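Local structure of protein Dok-7 (Mus musculus, 3ML4) at residues A103-T106 with R107-A111; L199-C202 with I203-I207; S190-G193 with E194-S197. The protein binds phosphoinositides and, as a dimeric adaptor and probable muscle-intrinsic activator of the receptor kinase MuSK, induces its autophosphorylation and supports neuromuscular synapse formation. All coordinates share one frame; numbering follows the deposited sequence.

Contact 1 of 3, residues A103-T106 with R107-A111; sequences AWDT and RIRYA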
ATOM      1  N   ALA B 103      -4.806  -7.045 -21.566  1.00 38.62           N
ATOM      2  CA  ALA B 103      -5.087  -7.866 -20.396  1.00 37.80           C
ATOM      3  C   ALA B 103      -4.109  -7.531 -19.272  1.00 37.12           C
ATOM      4  O   ALA B 103      -4.523  -7.290 -18.139  1.00 37.06           O
ATOM      5  CB  ALA B 103      -5.020  -9.353 -20.749  1.00 37.95           C
ATOM      6  N   TRP B 104      -2.818  -7.488 -19.601  1.00 36.22           N
ATOM      7  CA  TRP B 104      -1.781  -7.118 -18.638  1.00 35.37           C
ATOM      8  C   TRP B 104      -1.965  -5.691 -18.096  1.00 35.06           C
ATOM      9  O   TRP B 104      -1.904  -5.472 -16.883  1.00 34.96           O
ATOM     10  CB  TRP B 104      -0.384  -7.321 -19.239  1.00 35.03           C
ATOM     11  CG  TRP B 104       0.109  -8.739 -19.147  1.00 34.62           C
ATOM     12  CD1 TRP B 104      -0.537  -9.862 -19.583  1.00 34.47           C
ATOM     13  CD2 TRP B 104       1.353  -9.187 -18.586  1.00 34.34           C
ATOM     14  NE1 TRP B 104       0.221 -10.978 -19.326  1.00 34.32           N
ATOM     15  CE2 TRP B 104       1.388 -10.594 -18.718  1.00 34.28           C
ATOM     16  CE3 TRP B 104       2.441  -8.539 -17.986  1.00 34.38           C
ATOM     17  CZ2 TRP B 104       2.467 -11.366 -18.267  1.00 34.58           C
ATOM     18  CZ3 TRP B 104       3.519  -9.312 -17.543  1.00 34.50           C
ATOM     19  CH2 TRP B 104       3.519 -10.708 -17.683  1.00 34.31           C
ATOM     20  N   ASP B 105      -2.217  -4.737 -18.992  1.00 34.48           N
ATOM     21  CA  ASP B 105      -2.461  -3.349 -18.597  1.00 33.95           C
ATOM     22  C   ASP B 105      -3.660  -3.214 -17.650  1.00 33.84           C
ATOM     23  O   ASP B 105      -3.571  -2.520 -16.634  1.00 33.59           O
ATOM     24  CB  ASP B 105      -2.670  -2.456 -19.825  1.00 33.85           C
ATOM     25  CG  ASP B 105      -2.904  -1.008 -19.450  1.00 33.02           C
ATOM     26  OD1 ASP B 105      -1.917  -0.260 -19.303  1.00 33.28           O
ATOM     27  OD2 ASP B 105      -4.074  -0.618 -19.295  1.00 32.27           O
ATOM     28  N   THR B 106      -4.768  -3.874 -17.993  1.00 33.44           N
ATOM     29  CA  THR B 106      -5.994  -3.815 -17.195  1.00 33.11           C
ATOM     30  C   THR B 106      -5.821  -4.487 -15.826  1.00 32.96           C
ATOM     31  O   THR B 106      -6.274  -3.953 -14.808  1.00 33.05           O
ATOM     32  CB  THR B 106      -7.191  -4.451 -17.947  1.00 33.21           C
ATOM     33  OG1 THR B 106      -7.242  -3.942 -19.285  1.00 33.28           O
ATOM     34  CG2 THR B 106      -8.511  -4.151 -17.243  1.00 32.63           C
ATOM     35  N   ARG B 107      -5.160  -5.645 -15.807  1.00 32.47           N
ATOM     36  CA  ARG B 107      -4.947  -6.399 -14.570  1.00 32.25           C
ATOM     37  C   ARG B 107      -3.987  -5.669 -13.625  1.00 31.83           C
ATOM     38  O   ARG B 107      -4.289  -5.505 -12.439  1.00 31.80           O
ATOM     39  CB  ARG B 107      -4.466  -7.830 -14.883  1.00 32.38           C
ATOM     40  CG  ARG B 107      -4.407  -8.812 -13.694  1.00 33.07           C
ATOM     41  CD  ARG B 107      -5.783  -9.279 -13.214  1.00 33.85           C
ATOM     42  NE  ARG B 107      -6.244  -8.461 -12.097  1.00 35.24           N
ATOM     43  CZ  ARG B 107      -6.112  -8.790 -10.812  1.00 35.61           C
ATOM     44  NH1 ARG B 107      -5.557  -9.945 -10.461  1.00 35.27           N
ATOM     45  NH2 ARG B 107      -6.552  -7.962  -9.873  1.00 35.60           N
ATOM     46  N   ILE B 108      -2.851  -5.215 -14.159  1.00 31.37           N
ATOM     47  CA  ILE B 108      -1.851  -4.472 -13.377  1.00 30.92           C
ATOM     48  C   ILE B 108      -2.404  -3.158 -12.810  1.00 30.91           C
ATOM     49  O   ILE B 108      -2.174  -2.843 -11.644  1.00 31.20           O
ATOM     50  CB  ILE B 108      -0.552  -4.217 -14.180  1.00 30.87           C
ATOM     51  CG1 ILE B 108       0.107  -5.548 -14.574  1.00 31.06           C
ATOM     52  CG2 ILE B 108       0.422  -3.359 -13.376  1.00 30.60           C
ATOM     53  CD1 ILE B 108       1.246  -5.428 -15.582  1.00 30.75           C
ATOM     54  N   ARG B 109      -3.139  -2.407 -13.630  1.00 30.74           N
ATOM     55  CA  ARG B 109      -3.789  -1.166 -13.186  1.00 30.73           C
ATOM     56  C   ARG B 109      -4.639  -1.340 -11.935  1.00 30.69           C
ATOM     57  O   ARG B 109      -4.426  -0.653 -10.939  1.00 30.66           O
ATOM     58  CB  ARG B 109      -4.651  -0.571 -14.298  1.00 30.66           C
ATOM     59  CG  ARG B 109      -3.940   0.467 -15.100  1.00 31.07           C
ATOM     60  CD  ARG B 109      -4.853   1.110 -16.123  1.00 32.63           C
ATOM     61  NE  ARG B 109      -4.492   2.517 -16.252  1.00 33.63           N
ATOM     62  CZ  ARG B 109      -3.534   2.989 -17.042  1.00 34.00           C
ATOM     63  NH1 ARG B 109      -2.832   2.182 -17.834  1.00 34.75           N
ATOM     64  NH2 ARG B 109      -3.289   4.284 -17.045  1.00 34.56           N
ATOM     65  N   TYR B 110      -5.601  -2.259 -11.999  1.00 30.64           N
ATOM     66  CA  TYR B 110      -6.516  -2.502 -10.894  1.00 30.58           C
ATOM     67  C   TYR B 110      -5.764  -2.912  -9.634  1.00 30.38           C
ATOM     68  O   TYR B 110      -6.046  -2.414  -8.545  1.00 30.34           O
ATOM     69  CB  TYR B 110      -7.526  -3.578 -11.277  1.00 31.16           C
ATOM     70  CG  TYR B 110      -8.473  -3.948 -10.161  1.00 32.21           C
ATOM     71  CD1 TYR B 110      -9.653  -3.233  -9.961  1.00 32.98           C
ATOM     72  CD2 TYR B 110      -8.184  -5.005  -9.294  1.00 32.24           C
ATOM     73  CE1 TYR B 110     -10.522  -3.567  -8.930  1.00 32.98           C
ATOM     74  CE2 TYR B 110      -9.043  -5.340  -8.265  1.00 32.25           C
ATOM     75  CZ  TYR B 110     -10.212  -4.620  -8.091  1.00 32.54           C
ATOM     76  OH  TYR B 110     -11.075  -4.954  -7.072  1.00 33.16           O
ATOM     77  N   ALA B 111      -4.797  -3.812  -9.799  1.00 30.17           N
ATOM     78  CA  ALA B 111      -4.017  -4.338  -8.684  1.00 29.70           C
ATOM     79  C   ALA B 111      -3.224  -3.277  -7.925  1.00 29.43           C
ATOM     80  O   ALA B 111      -3.071  -3.375  -6.708  1.00 29.10           O
ATOM     81  CB  ALA B 111      -3.097  -5.433  -9.164  1.00 29.84           C
TER

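Contact 2 of 3, residues L199-C202 with I203-I207; sequences LFDC and IVRGI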
ATOM      1  N   LEU B 199     -11.889  12.610 -10.795  1.00 27.82           N
ATOM      2  CA  LEU B 199     -10.916  11.674 -10.258  1.00 27.10           C
ATOM      3  C   LEU B 199     -10.163  12.324  -9.100  1.00 26.57           C
ATOM      4  O   LEU B 199     -10.008  11.730  -8.032  1.00 26.26           O
ATOM      5  CB  LEU B 199      -9.936  11.259 -11.352  1.00 27.09           C
ATOM      6  CG  LEU B 199      -9.178   9.954 -11.140  1.00 26.59           C
ATOM      7  CD1 LEU B 199     -10.010   8.822 -11.699  1.00 26.80           C
ATOM      8  CD2 LEU B 199      -7.827  10.009 -11.826  1.00 26.16           C
ATOM      9  N   PHE B 200      -9.712  13.555  -9.332  1.00 26.09           N
ATOM     10  CA  PHE B 200      -9.035  14.365  -8.324  1.00 25.72           C
ATOM     11  C   PHE B 200      -9.911  14.587  -7.087  1.00 25.55           C
ATOM     12  O   PHE B 200      -9.460  14.386  -5.959  1.00 25.72           O
ATOM     13  CB  PHE B 200      -8.613  15.705  -8.933  1.00 25.58           C
ATOM     14  CG  PHE B 200      -7.261  15.689  -9.604  1.00 25.32           C
ATOM     15  CD1 PHE B 200      -6.851  14.608 -10.388  1.00 25.84           C
ATOM     16  CD2 PHE B 200      -6.408  16.778  -9.474  1.00 25.17           C
ATOM     17  CE1 PHE B 200      -5.602  14.606 -11.016  1.00 25.85           C
ATOM     18  CE2 PHE B 200      -5.155  16.787 -10.093  1.00 25.71           C
ATOM     19  CZ  PHE B 200      -4.754  15.698 -10.867  1.00 25.80           C
ATOM     20  N   ASP B 201     -11.163  14.980  -7.308  1.00 25.36           N
ATOM     21  CA  ASP B 201     -12.128  15.198  -6.226  1.00 25.26           C
ATOM     22  C   ASP B 201     -12.307  13.967  -5.348  1.00 25.31           C
ATOM     23  O   ASP B 201     -12.426  14.073  -4.122  1.00 25.45           O
ATOM     24  CB  ASP B 201     -13.491  15.611  -6.799  1.00 25.10           C
ATOM     25  CG  ASP B 201     -13.486  17.015  -7.386  1.00 24.87           C
ATOM     26  OD1 ASP B 201     -12.580  17.814  -7.060  1.00 24.16           O
ATOM     27  OD2 ASP B 201     -14.398  17.315  -8.176  1.00 23.78           O
ATOM     28  N   CYS B 202     -12.344  12.804  -5.988  1.00 25.15           N
ATOM     29  CA  CYS B 202     -12.556  11.556  -5.292  1.00 24.96           C
ATOM     30  C   CYS B 202     -11.344  11.174  -4.451  1.00 25.27           C
ATOM     31  O   CYS B 202     -11.485  10.929  -3.251  1.00 25.55           O
ATOM     32  CB  CYS B 202     -12.910  10.451  -6.281  1.00 25.04           C
ATOM     33  SG  CYS B 202     -14.590  10.571  -6.934  1.00 23.53           S
ATOM     34  N   ILE B 203     -10.161  11.144  -5.067  1.00 25.36           N
ATOM     35  CA  ILE B 203      -8.946  10.675  -4.381  1.00 25.42           C
ATOM     36  C   ILE B 203      -8.603  11.514  -3.137  1.00 25.52           C
ATOM     37  O   ILE B 203      -8.368  10.961  -2.056  1.00 25.69           O
ATOM     38  CB  ILE B 203      -7.716  10.528  -5.349  1.00 25.20           C
ATOM     39  CG1 ILE B 203      -7.692   9.152  -6.020  1.00 25.46           C
ATOM     40  CG2 ILE B 203      -6.402  10.633  -4.589  1.00 24.87           C
ATOM     41  CD1 ILE B 203      -8.817   8.854  -6.991  1.00 25.93           C
ATOM     42  N   VAL B 204      -8.605  12.839  -3.287  1.00 25.47           N
ATOM     43  CA  VAL B 204      -8.240  13.739  -2.181  1.00 25.39           C
ATOM     44  C   VAL B 204      -9.221  13.660  -1.009  1.00 25.37           C
ATOM     45  O   VAL B 204      -8.917  14.105   0.097  1.00 25.44           O
ATOM     46  CB  VAL B 204      -8.034  15.214  -2.641  1.00 25.28           C
ATOM     47  CG1 VAL B 204      -6.978  15.288  -3.742  1.00 25.37           C
ATOM     48  CG2 VAL B 204      -9.350  15.857  -3.088  1.00 25.07           C
ATOM     49  N   ARG B 205     -10.387  13.076  -1.261  1.00 25.48           N
ATOM     50  CA  ARG B 205     -11.380  12.836  -0.215  1.00 25.76           C
ATOM     51  C   ARG B 205     -11.433  11.364   0.195  1.00 25.60           C
ATOM     52  O   ARG B 205     -12.294  10.964   0.979  1.00 25.58           O
ATOM     53  CB  ARG B 205     -12.761  13.329  -0.663  1.00 25.90           C
ATOM     54  CG  ARG B 205     -12.831  14.829  -0.812  1.00 26.41           C
ATOM     55  CD  ARG B 205     -14.105  15.293  -1.496  1.00 27.40           C
ATOM     56  NE  ARG B 205     -14.182  16.746  -1.422  1.00 28.80           N
ATOM     57  CZ  ARG B 205     -13.628  17.580  -2.298  1.00 28.37           C
ATOM     58  NH1 ARG B 205     -12.972  17.111  -3.355  1.00 28.60           N
ATOM     59  NH2 ARG B 205     -13.742  18.888  -2.120  1.00 27.25           N
ATOM     60  N   GLY B 206     -10.514  10.566  -0.344  1.00 25.60           N
ATOM     61  CA  GLY B 206     -10.368   9.163   0.053  1.00 25.62           C
ATOM     62  C   GLY B 206     -11.309   8.191  -0.635  1.00 25.73           C
ATOM     63  O   GLY B 206     -11.337   6.996  -0.304  1.00 26.04           O
ATOM     64  N   ILE B 207     -12.084   8.698  -1.588  1.00 25.46           N
ATOM     65  CA  ILE B 207     -12.986   7.863  -2.359  1.00 25.38           C
ATOM     66  C   ILE B 207     -12.277   7.377  -3.618  1.00 25.43           C
ATOM     67  O   ILE B 207     -11.584   8.139  -4.284  1.00 25.41           O
ATOM     68  CB  ILE B 207     -14.287   8.617  -2.745  1.00 25.46           C
ATOM     69  CG1 ILE B 207     -14.865   9.372  -1.536  1.00 25.43           C
ATOM     70  CG2 ILE B 207     -15.325   7.647  -3.318  1.00 25.39           C
ATOM     71  CD1 ILE B 207     -15.801  10.521  -1.894  1.00 24.15           C
TER

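Contact 3 of 3, residues S190-G193 with E194-S197; sequences SAEG and EQMS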
ATOM      1  N   SER B 190      -6.984  18.805 -23.131  1.00 26.19           N
ATOM      2  CA  SER B 190      -7.551  17.470 -23.259  1.00 26.60           C
ATOM      3  C   SER B 190      -9.063  17.553 -23.310  1.00 26.87           C
ATOM      4  O   SER B 190      -9.647  18.548 -22.883  1.00 26.54           O
ATOM      5  CB  SER B 190      -7.140  16.590 -22.081  1.00 26.72           C
ATOM      6  OG  SER B 190      -7.736  15.310 -22.194  1.00 27.26           O
ATOM      7  N   ALA B 191      -9.693  16.494 -23.815  1.00 27.38           N
ATOM      8  CA  ALA B 191     -11.153  16.409 -23.836  1.00 28.11           C
ATOM      9  C   ALA B 191     -11.715  15.675 -22.598  1.00 28.62           C
ATOM     10  O   ALA B 191     -12.901  15.334 -22.550  1.00 28.75           O
ATOM     11  CB  ALA B 191     -11.633  15.751 -25.141  1.00 27.76           C
ATOM     12  N   GLU B 192     -10.869  15.450 -21.594  1.00 28.98           N
ATOM     13  CA  GLU B 192     -11.266  14.652 -20.433  1.00 29.77           C
ATOM     14  C   GLU B 192     -11.067  15.378 -19.097  1.00 29.78           C
ATOM     15  O   GLU B 192     -10.836  14.748 -18.066  1.00 29.57           O
ATOM     16  CB  GLU B 192     -10.527  13.305 -20.438  1.00 29.67           C
ATOM     17  CG  GLU B 192     -10.741  12.473 -21.698  1.00 30.15           C
ATOM     18  CD  GLU B 192      -9.852  11.256 -21.736  1.00 30.73           C
ATOM     19  OE1 GLU B 192      -8.619  11.426 -21.821  1.00 33.11           O
ATOM     20  OE2 GLU B 192     -10.380  10.124 -21.684  1.00 32.54           O
ATOM     21  N   GLY B 193     -11.174  16.702 -19.125  1.00 30.15           N
ATOM     22  CA  GLY B 193     -10.944  17.524 -17.945  1.00 30.81           C
ATOM     23  C   GLY B 193     -11.933  17.264 -16.829  1.00 31.41           C
ATOM     24  O   GLY B 193     -11.557  17.244 -15.655  1.00 31.34           O
ATOM     25  N   GLU B 194     -13.198  17.085 -17.204  1.00 32.10           N
ATOM     26  CA  GLU B 194     -14.265  16.726 -16.270  1.00 32.86           C
ATOM     27  C   GLU B 194     -13.971  15.378 -15.596  1.00 32.86           C
ATOM     28  O   GLU B 194     -14.190  15.225 -14.395  1.00 33.01           O
ATOM     29  CB  GLU B 194     -15.620  16.690 -16.986  1.00 32.76           C
ATOM     30  CG  GLU B 194     -16.273  18.065 -17.184  1.00 33.78           C
ATOM     31  CD  GLU B 194     -17.507  18.012 -18.091  1.00 33.77           C
ATOM     32  OE1 GLU B 194     -18.640  18.179 -17.587  1.00 34.16           O
ATOM     33  OE2 GLU B 194     -17.343  17.786 -19.310  1.00 35.02           O
ATOM     34  N   GLN B 195     -13.470  14.418 -16.372  1.00 32.90           N
ATOM     35  CA  GLN B 195     -13.026  13.127 -15.840  1.00 33.31           C
ATOM     36  C   GLN B 195     -11.808  13.247 -14.936  1.00 33.44           C
ATOM     37  O   GLN B 195     -11.703  12.529 -13.945  1.00 33.60           O
ATOM     38  CB  GLN B 195     -12.725  12.142 -16.968  1.00 33.15           C
ATOM     39  CG  GLN B 195     -13.931  11.346 -17.407  1.00 34.02           C
ATOM     40  CD  GLN B 195     -13.783  10.750 -18.789  1.00 35.04           C
ATOM     41  OE1 GLN B 195     -12.679  10.410 -19.229  1.00 35.67           O
ATOM     42  NE2 GLN B 195     -14.905  10.615 -19.488  1.00 35.04           N
HETATM   43  N   MSE B 196     -10.895  14.153 -15.276  1.00 33.43           N
HETATM   44  CA  MSE B 196      -9.693  14.356 -14.477  1.00 34.28           C
HETATM   45  C   MSE B 196     -10.011  15.003 -13.133  1.00 33.00           C
HETATM   46  O   MSE B 196      -9.499  14.578 -12.099  1.00 32.80           O
HETATM   47  CB  MSE B 196      -8.653  15.179 -15.241  1.00 34.18           C
HETATM   48  CG  MSE B 196      -8.007  14.424 -16.388  1.00 35.28           C
HETATM   49 SE   MSE B 196      -6.948  15.560 -17.579  1.00 38.58          SE
HETATM   50  CE  MSE B 196      -7.540  14.767 -19.238  1.00 35.35           C
ATOM     51  N   SER B 197     -10.868  16.021 -13.171  1.00 32.19           N
ATOM     52  CA  SER B 197     -11.256  16.785 -11.989  1.00 31.20           C
ATOM     53  C   SER B 197     -12.041  15.926 -10.998  1.00 30.74           C
ATOM     54  O   SER B 197     -11.835  16.017  -9.781  1.00 30.50           O
ATOM     55  CB  SER B 197     -12.085  18.003 -12.408  1.00 31.22           C
ATOM     56  OG  SER B 197     -12.142  18.964 -11.373  1.00 31.05           O
TER

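Contact 1 of 3, residues A103-T106 with R107-A111
Asp105 holds CG opposite its backbone N (chi1 -179°), beside the carbonyl carbon, which carries the carboxylate along the helix toward Arg109 one turn on. The arginine comes back to meet it with a chain straight at chi2 and bent at chi3 (145°). The two groups meet obliquely, with their planes 40° apart. Asp105 OD1 sits at the edge of the guanidinium, close to its plane, 3.0 Å from Arg109 NH1, while Asp105 OD2 lies 3.4 Å from the same nitrogen. One NH1 thus serves both oxygens in a salt bridge whose individual hydrogen bonds are weak. Weak hydrogen bonds also lead from Arg109 NH1 to Leu69 O and from Arg109 NE to Val115 O, and Asp105 OD2 has a long ion pair with Arg117. A leucine in place of Arg109 would probably leave the carboxylate of Asp105 without its nearest positive charge and the carbonyls of Leu69 and Val115 without their weak donors. On the inner side, Trp104 and Ile108 form the apolar counterpart: CD1 of Ile108 approaches CE3 of the indole obliquely at 4.1 Å. Trp104 is inserted among Val11, Val15, Leu28 and Leu30, with Phe95 edge-to-face to its ring. Main-chain bonds four residues apart fix this spacing, among them Ile108 N to Trp104 O at 2.9 Å and Arg109 N to Asp105 O at 3.0 Å. A helix that sends a tryptophan into the end of a beta barrel is the hallmark of the C-terminal helix of PH domains.

Contact 2 of 3, residues L199-C202 with I203-I207
Leu199 and Ile203 meet at the apolar centre, CG of the leucine lying 4.3 Å from CD1 of the isoleucine, and Cys202 extends this surface by setting its CB 4.2 Å from CB of Ile207. Around them Leu199 packs on Phe118 and Leu137, Ile203 on Leu158, and Phe200 turns its ring edge-to-face with Tyr164 and Phe171. Moving outward, the helix runs out of backbone partners in an orderly way. Val204 N still bonds to Phe200 O, but Cys202 O then takes two donors, Arg205 N at 3.1 Å and Ile207 N at 2.8 Å, which arrive from opposite faces of its carbonyl plane. Gly206, with positive phi (83°), lets the chain reverse, and its N bonds to Ile203 O at 2.8 Å. At the polar edge Arg205 stays extended from CG to NE and doubles back beside Asp201, the two side chains pointing the same way. Its NH1 gives a nearly straight bond (168°) to Asp201 O, 3.2 Å long, in the carbonyl plane and on a lone pair. The carboxylate stands almost perpendicular to the guanidinium, and the ion pair from Asp201 OD1 to Arg205 NH1 is long, 3.8 Å. That oxygen is instead hydrogen-bonded to Tyr164 OH and to a polar side chain of the bound peptide, while the backbone of Arg205 bonds to the second subunit. The arrangement is a Schellman motif closing the C-terminal helix of a PTB domain, where helix and strand 161-167 border the peptide groove.

Contact 3 of 3, residues S190-G193 with E194-S197
Met196, a selenomethionine, lays its side chain back along the start of the helix toward Ser190 and Glu192. With CG opposite the carbonyl carbon (chi1 -71°) and the chain straight as far as SE, it passes alongside the carbonyl of Glu192, where CG of Met196 is 3.3 Å from Glu192 O. A bend at chi3 (-138°) then carries the methyl CE up to CB of Glu192, 3.5 Å away, and against Ser190, whose CB is 3.4 Å from Met196 CE. Phe118, Val120 and Phe171 flank the same selenoether chain from the neighbouring strands, so the residue points into the protein. Ser190 keeps its hydroxyl available for the backbone: OG accepts from Glu192 N at 3.2 Å, forming an ST turn just ahead of the helix. Glu192 occupies the N-cap position, and the C-terminal helix of the PTB domain, which packs over the open side of the beta barrel, starts from this turn. Glu192 O receives Met196 N at 2.9 Å in the carbonyl plane, and Gly193 O receives Ser197 N at the same length, giving the first two backbone bonds of the helix. On the outer side Glu192 and Gln195 both run extended beyond CG and pass each other at a slant, the carboxylate and amide planes turned 69° apart. CB of Gln195 rests 3.4 Å from Glu192 O. Ser197 faces another way, touching Phe171 and a polar side chain of the bound peptide.

In the fold
From the N terminus, the strands of the PH domain come first, and contact 1 lies on helix 98-112, which closes one end of their barrel before the chain passes into strand 115-122 of the PTB domain. There, after strand 184-189, it reaches contact 3 where helix 193-203 begins. Contact 2 follows where that helix ends and a short loop leads to strand 207-208. Each contact joins adjacent segments and closes no long loop; the three are in series, and none encloses or crosses another. Contacts 2 and 3 share one helix with a single residue between them, centres about 14 Å apart; contact 1, in the other domain, lies about 21 Å from contact 2 between centres.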